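Local coordinates for uncharacterized protein (Pseudomonas aeruginosa, PDB 4O5P) that probably hydrolyses membrane phospholipids as Tle1, a toxic effector delivered by the bacterial type VI secretion system, at residues Asp486-Lys495 with Tyr634-Asp642. Sequence-based numbering, arbitrary orientation.
Sequences DRYAGGLRNK and YHQLFSAPD
Asp-486 lies over one face of the Phe-638 ring, its CB 3.7 Å from the ring centroid and 17° off the normal, which meets the definition of a CH-pi contact. The carboxylate continues this stack, its plane only 15° from that of the ring. With CG anti to the backbone N, Asp-486 reaches across to the other segment, while the Tyr-634 ring turns an edge, through CE1, to the same CB.

Each carboxylate oxygen has its own task. Asp-486 OD2 accepts the backbone N of Asp-642 on its syn side at 2.9 Å, and the N-H...O angle of 171° shows a nearly straight bond. Asp-486 OD1 takes two cations from opposite faces of the carboxylate plane: Arg-487 NH1 at 2.9 Å, on the anti side but tilted out of the carboxylate plane, and Lys-495 NZ at 3.0 Å, from above the plane. Such bracketing fixes the rotation of the carboxylate and would be expected to stabilise its negative charge.

Lys-495, bent at chi2, also carries NZ to Asp-642 OD1 in a salt bridge; the modelled 2.4 Å is doubtfully short. The ammonium thus bridges the two carboxylates, probably offsetting the repulsion between Asp-486 OD1 and Asp-642 OD1, 4.1 Å apart. Phe-638 CE2 sits over a face of the Arg-487 guanidinium, 3.7 Å from NH1, with the guanidinium inclined to the ring; NH2 of that group turns to Asp-656 of helix 649-657.

The result is a four-residue salt-bridge network backed by an aromatic ring, joining the C-terminal end of helix 469-487 and the loop that follows it to the chain leaving helix 616-637 within the Tle1-like C-terminal family region.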
loop_
_atom_site.group_PDB
_atom_site.type_symbol
_atom_site.label_atom_id
_atom_site.label_comp_id
_atom_site.label_asym_id
_atom_site.label_seq_id
_atom_site.Cartn_x
_atom_site.Cartn_y
_atom_site.Cartn_z
ATOM N N ASP A 486 -24.497 15.888 -8.220
ATOM C CA ASP A 486 -24.529 16.877 -9.290
ATOM C C ASP A 486 -23.659 16.502 -10.485
ATOM O O ASP A 486 -24.163 16.431 -11.597
ATOM C CB ASP A 486 -24.198 18.284 -8.791
ATOM C CG ASP A 486 -24.379 19.324 -9.868
ATOM O OD1 ASP A 486 -23.400 19.596 -10.607
ATOM O OD2 ASP A 486 -25.507 19.859 -9.990
ATOM N N ARG A 487 -22.365 16.255 -10.274
ATOM C CA ARG A 487 -21.460 16.044 -11.406
ATOM C C ARG A 487 -21.634 14.707 -12.161
ATOM O O ARG A 487 -21.285 14.617 -13.331
ATOM C CB ARG A 487 -19.994 16.193 -10.971
ATOM C CG ARG A 487 -19.409 17.603 -11.125
ATOM C CD ARG A 487 -20.054 18.664 -10.211
ATOM N NE ARG A 487 -19.266 19.902 -10.279
ATOM C CZ ARG A 487 -19.738 21.087 -10.659
ATOM N NH1 ARG A 487 -21.024 21.230 -10.996
ATOM N NH2 ARG A 487 -18.924 22.126 -10.717
ATOM N N TYR A 488 -22.142 13.677 -11.489
ATOM C CA TYR A 488 -22.316 12.369 -12.130
ATOM C C TYR A 488 -23.793 12.080 -12.337
ATOM O O TYR A 488 -24.200 11.717 -13.434
ATOM C CB TYR A 488 -21.721 11.229 -11.294
ATOM C CG TYR A 488 -20.209 11.134 -11.253
ATOM C CD1 TYR A 488 -19.404 12.056 -11.921
ATOM C CD2 TYR A 488 -19.592 10.104 -10.548
ATOM C CE1 TYR A 488 -18.026 11.962 -11.876
ATOM C CE2 TYR A 488 -18.227 10.000 -10.493
ATOM C CZ TYR A 488 -17.444 10.932 -11.162
ATOM O OH TYR A 488 -16.084 10.829 -11.127
ATOM N N ALA A 489 -24.603 12.215 -11.287
ATOM C CA ALA A 489 -26.028 11.902 -11.452
ATOM C C ALA A 489 -26.687 12.962 -12.321
ATOM O O ALA A 489 -27.679 12.684 -13.004
ATOM C CB ALA A 489 -26.736 11.793 -10.116
ATOM N N GLY A 490 -26.130 14.171 -12.298
ATOM C CA GLY A 490 -26.675 15.269 -13.083
ATOM C C GLY A 490 -26.180 15.291 -14.518
ATOM O O GLY A 490 -26.413 16.266 -15.249
ATOM N N GLY A 491 -25.513 14.213 -14.926
ATOM C CA GLY A 491 -24.977 14.089 -16.276
ATOM C C GLY A 491 -23.576 14.668 -16.432
ATOM O O GLY A 491 -23.409 15.873 -16.594
ATOM N N LEU A 492 -22.567 13.803 -16.407
ATOM C CA LEU A 492 -21.169 14.240 -16.445
ATOM C C LEU A 492 -20.709 14.933 -17.735
ATOM O O LEU A 492 -19.898 15.861 -17.680
ATOM C CB LEU A 492 -20.250 13.055 -16.161
ATOM C CG LEU A 492 -18.762 13.369 -16.063
ATOM C CD1 LEU A 492 -18.528 14.392 -14.974
ATOM C CD2 LEU A 492 -18.005 12.096 -15.752
ATOM N N ARG A 493 -21.234 14.492 -18.875
ATOM C CA ARG A 493 -20.716 14.881 -20.192
ATOM C C ARG A 493 -20.575 16.381 -20.404
ATOM O O ARG A 493 -19.624 16.837 -21.050
ATOM C CB ARG A 493 -21.595 14.294 -21.303
ATOM N N ASN A 494 -21.515 17.145 -19.855
ATOM C CA ASN A 494 -21.524 18.582 -20.068
ATOM C C ASN A 494 -20.988 19.413 -18.913
ATOM O O ASN A 494 -20.974 20.644 -18.990
ATOM C CB ASN A 494 -22.918 19.052 -20.492
ATOM C CG ASN A 494 -23.275 18.563 -21.873
ATOM O OD1 ASN A 494 -24.308 17.933 -22.078
ATOM N ND2 ASN A 494 -22.390 18.825 -22.833
ATOM N N LYS A 495 -20.524 18.755 -17.856
ATOM C CA LYS A 495 -19.967 19.497 -16.728
ATOM C C LYS A 495 -18.667 20.166 -17.163
ATOM O O LYS A 495 -17.976 19.679 -18.058
ATOM C CB LYS A 495 -19.738 18.596 -15.510
ATOM C CG LYS A 495 -20.990 17.938 -14.957
ATOM C CD LYS A 495 -21.944 18.926 -14.289
ATOM C CE LYS A 495 -23.334 18.280 -14.189
ATOM N NZ LYS A 495 -24.299 19.043 -13.372
ATOM N N TYR A 634 -25.763 17.530 -0.431
ATOM C CA TYR A 634 -26.027 18.092 -1.724
ATOM C C TYR A 634 -26.737 19.409 -1.623
ATOM O O TYR A 634 -26.382 20.293 -2.306
ATOM C CB TYR A 634 -26.870 17.188 -2.613
ATOM C CG TYR A 634 -27.377 17.834 -3.896
ATOM C CD1 TYR A 634 -26.614 17.876 -5.021
ATOM C CD2 TYR A 634 -28.602 18.421 -3.934
ATOM C CE1 TYR A 634 -27.082 18.413 -6.183
ATOM C CE2 TYR A 634 -29.076 18.987 -5.077
ATOM C CZ TYR A 634 -28.309 18.996 -6.206
ATOM O OH TYR A 634 -28.809 19.545 -7.293
ATOM N N HIS A 635 -27.800 19.441 -0.842
ATOM C CA HIS A 635 -28.574 20.693 -0.723
ATOM C C HIS A 635 -27.861 21.885 -0.068
ATOM O O HIS A 635 -28.359 23.015 -0.124
ATOM C CB HIS A 635 -29.929 20.440 -0.064
ATOM C CG HIS A 635 -30.806 19.534 -0.868
ATOM N ND1 HIS A 635 -31.272 19.876 -2.120
ATOM C CD2 HIS A 635 -31.281 18.293 -0.614
ATOM C CE1 HIS A 635 -32.006 18.886 -2.597
ATOM N NE2 HIS A 635 -32.013 17.907 -1.710
ATOM N N GLN A 636 -26.702 21.650 0.539
ATOM C CA GLN A 636 -25.908 22.748 1.062
ATOM C C GLN A 636 -24.734 23.031 0.144
ATOM O O GLN A 636 -24.097 24.078 0.239
ATOM C CB GLN A 636 -25.443 22.438 2.481
ATOM C CG GLN A 636 -26.389 23.045 3.519
ATOM C CD GLN A 636 -26.610 22.153 4.712
ATOM O OE1 GLN A 636 -25.835 21.223 4.958
ATOM N NE2 GLN A 636 -27.671 22.431 5.472
ATOM N N LEU A 637 -24.467 22.094 -0.760
ATOM C CA LEU A 637 -23.372 22.227 -1.711
ATOM C C LEU A 637 -23.796 23.054 -2.935
ATOM O O LEU A 637 -23.061 23.942 -3.395
ATOM C CB LEU A 637 -22.914 20.831 -2.155
ATOM C CG LEU A 637 -21.426 20.675 -2.484
ATOM C CD1 LEU A 637 -20.576 21.373 -1.438
ATOM C CD2 LEU A 637 -21.022 19.216 -2.565
ATOM N N PHE A 638 -24.991 22.756 -3.444
ATOM C CA PHE A 638 -25.524 23.376 -4.647
ATOM C C PHE A 638 -26.867 24.016 -4.304
ATOM O O PHE A 638 -27.632 23.466 -3.512
ATOM C CB PHE A 638 -25.705 22.334 -5.776
ATOM C CG PHE A 638 -24.430 21.637 -6.174
ATOM C CD1 PHE A 638 -24.003 20.495 -5.499
ATOM C CD2 PHE A 638 -23.647 22.131 -7.206
ATOM C CE1 PHE A 638 -22.822 19.867 -5.864
ATOM C CE2 PHE A 638 -22.472 21.516 -7.563
ATOM C CZ PHE A 638 -22.059 20.374 -6.892
ATOM N N SER A 639 -27.154 25.178 -4.879
ATOM C CA SER A 639 -28.458 25.804 -4.669
ATOM C C SER A 639 -29.453 25.157 -5.617
ATOM O O SER A 639 -30.626 24.987 -5.287
ATOM C CB SER A 639 -28.389 27.312 -4.905
ATOM O OG SER A 639 -27.634 27.602 -6.070
ATOM N N ALA A 640 -28.957 24.774 -6.791
ATOM C CA ALA A 640 -29.750 24.077 -7.797
ATOM C C ALA A 640 -28.766 23.315 -8.676
ATOM O O ALA A 640 -27.555 23.456 -8.491
ATOM C CB ALA A 640 -30.549 25.087 -8.624
ATOM N N PRO A 641 -29.274 22.487 -9.610
ATOM C CA PRO A 641 -28.387 21.852 -10.588
ATOM C C PRO A 641 -27.366 22.814 -11.207
ATOM O O PRO A 641 -27.713 23.924 -11.622
ATOM C CB PRO A 641 -29.369 21.352 -11.648
ATOM C CG PRO A 641 -30.571 20.949 -10.840
ATOM C CD PRO A 641 -30.630 21.900 -9.657
ATOM N N ASP A 642 -26.110 22.380 -11.241
ATOM C CA ASP A 642 -24.998 23.181 -11.755
ATOM C C ASP A 642 -24.784 24.536 -11.102
ATOM O O ASP A 642 -24.067 25.372 -11.650
ATOM C CB ASP A 642 -25.120 23.383 -13.258
ATOM C CG ASP A 642 -24.225 22.481 -14.014
ATOM O OD1 ASP A 642 -24.613 21.313 -14.185
ATOM O OD2 ASP A 642 -23.125 22.923 -14.421
#